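Local coordinates for aquaporin aqpM (Methanothermobacter marburgensis str. Marburg, PDB 2F2B), which forms a tetrameric membrane channel that lets water cross in either direction under osmotic drive and also passes some glycerol, at residues 195-200 against 223-228. Sequence-based numbering, arbitrary orientation.
Sequences GSSLNP and SIYVIG
Y225 and P200 carry most of this buried contact between the loop after helix 175-194 and helix 224-243. The tyrosine's CB leaves the helix with CG beside the backbone N and anti to the carbonyl carbon (chi1 -54°), which lays the ring along the loop. CD1 then meets CB of S197 at 3.5 Å, an oblique approach, while CE1 lies 4.1 Å from the same CB. One ring face is backed by CG2 of I224. At the tip, OH hydrogen-bonds the carbonyl O of S194, the last residue of helix 175-194. The loop bears the first two residues of the second NPA motif, where the aquaporin fold starts its second pore-forming half-helix, 200-214. N199 is its N-cap: OD1 accepts from R202 N, whereas ND2 donates to I81 O of the first NPA loop and to a bound glycerol, probably from the crystallisation liquor. P200, the proline of the motif, sets its ring against the tyrosine backbone, CG 3.2 Å from Y225 O and 4.1 Å from V226 CA. Y225 O is buried here without a hydrogen-bond partner in the model; P200 CA offers it a CH···O contact at 3.3 Å. S197 OG, meanwhile, is hydrogen-bonded to T203 OG1.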
loop_
_atom_site.group_PDB
_atom_site.type_symbol
_atom_site.label_atom_id
_atom_site.label_comp_id
_atom_site.label_asym_id
_atom_site.label_seq_id
_atom_site.Cartn_x
_atom_site.Cartn_y
_atom_site.Cartn_z
ATOM N N GLY A 195 17.034 -12.427 0.623
ATOM C CA GLY A 195 16.107 -12.464 1.739
ATOM C C GLY A 195 15.893 -11.035 2.212
ATOM O O GLY A 195 15.002 -10.759 3.013
ATOM N N SER A 196 16.730 -10.129 1.710
ATOM C CA SER A 196 16.661 -8.699 2.031
ATOM C C SER A 196 16.593 -8.396 3.525
ATOM O O SER A 196 15.619 -7.811 4.011
ATOM C CB SER A 196 15.462 -8.060 1.323
ATOM O OG SER A 196 15.432 -6.657 1.545
ATOM N N SER A 197 17.636 -8.788 4.247
ATOM C CA SER A 197 17.716 -8.562 5.688
ATOM C C SER A 197 17.929 -7.097 6.063
ATOM O O SER A 197 17.144 -6.528 6.826
ATOM C CB SER A 197 18.861 -9.385 6.281
ATOM O OG SER A 197 19.184 -8.909 7.574
ATOM N N LEU A 198 19.009 -6.513 5.540
ATOM C CA LEU A 198 19.385 -5.118 5.798
ATOM C C LEU A 198 19.606 -4.893 7.286
ATOM O O LEU A 198 19.804 -3.759 7.719
ATOM C CB LEU A 198 18.266 -4.166 5.353
ATOM C CG LEU A 198 17.476 -4.461 4.076
ATOM C CD1 LEU A 198 16.417 -3.366 3.884
ATOM C CD2 LEU A 198 18.420 -4.524 2.877
ATOM N N ASN A 199 19.629 -5.976 8.055
ATOM C CA ASN A 199 19.680 -5.860 9.509
ATOM C C ASN A 199 20.309 -7.087 10.184
ATOM O O ASN A 199 19.713 -8.163 10.196
ATOM C CB ASN A 199 18.222 -5.704 9.953
ATOM C CG ASN A 199 18.066 -5.379 11.411
ATOM O OD1 ASN A 199 18.813 -5.859 12.262
ATOM N ND2 ASN A 199 17.054 -4.576 11.714
ATOM N N PRO A 200 21.505 -6.935 10.779
ATOM C CA PRO A 200 22.161 -8.070 11.441
ATOM C C PRO A 200 21.329 -8.742 12.541
ATOM O O PRO A 200 21.398 -9.957 12.718
ATOM C CB PRO A 200 23.452 -7.453 11.984
ATOM C CG PRO A 200 23.751 -6.367 10.982
ATOM C CD PRO A 200 22.379 -5.749 10.784
ATOM N N SER A 223 27.799 -13.978 7.970
ATOM C CA SER A 223 28.704 -12.875 7.640
ATOM C C SER A 223 28.120 -11.971 6.550
ATOM O O SER A 223 28.390 -10.770 6.515
ATOM C CB SER A 223 30.078 -13.409 7.207
ATOM O OG SER A 223 29.971 -14.277 6.096
ATOM N N ILE A 224 27.320 -12.549 5.660
ATOM C CA ILE A 224 26.689 -11.782 4.588
ATOM C C ILE A 224 25.809 -10.690 5.189
ATOM O O ILE A 224 25.829 -9.538 4.752
ATOM C CB ILE A 224 25.775 -12.680 3.723
ATOM C CG1 ILE A 224 26.619 -13.663 2.913
ATOM C CG2 ILE A 224 24.891 -11.822 2.813
ATOM C CD1 ILE A 224 25.797 -14.714 2.200
ATOM N N TYR A 225 25.047 -11.077 6.206
ATOM C CA TYR A 225 24.097 -10.194 6.869
ATOM C C TYR A 225 24.661 -9.313 7.973
ATOM O O TYR A 225 23.924 -8.592 8.649
ATOM C CB TYR A 225 22.933 -11.052 7.364
ATOM C CG TYR A 225 22.352 -11.855 6.225
ATOM C CD1 TYR A 225 21.609 -11.231 5.221
ATOM C CD2 TYR A 225 22.640 -13.218 6.081
ATOM C CE1 TYR A 225 21.172 -11.936 4.103
ATOM C CE2 TYR A 225 22.208 -13.932 4.963
ATOM C CZ TYR A 225 21.476 -13.283 3.978
ATOM O OH TYR A 225 21.062 -13.966 2.861
ATOM N N VAL A 226 25.975 -9.379 8.156
ATOM C CA VAL A 226 26.649 -8.543 9.135
ATOM C C VAL A 226 27.456 -7.533 8.329
ATOM O O VAL A 226 27.265 -6.325 8.453
ATOM C CB VAL A 226 27.612 -9.358 10.031
ATOM C CG1 VAL A 226 28.376 -8.419 10.955
ATOM C CG2 VAL A 226 26.826 -10.369 10.853
ATOM N N ILE A 227 28.340 -8.043 7.475
ATOM C CA ILE A 227 29.189 -7.190 6.653
ATOM C C ILE A 227 28.397 -6.381 5.625
ATOM O O ILE A 227 28.604 -5.177 5.489
ATOM C CB ILE A 227 30.256 -8.028 5.910
ATOM C CG1 ILE A 227 31.083 -8.833 6.917
ATOM C CG2 ILE A 227 31.176 -7.110 5.113
ATOM C CD1 ILE A 227 32.087 -9.779 6.277
ATOM N N GLY A 228 27.498 -7.045 4.905
ATOM C CA GLY A 228 26.708 -6.360 3.894
ATOM C C GLY A 228 25.976 -5.132 4.409
ATOM O O GLY A 228 26.179 -4.020 3.904
#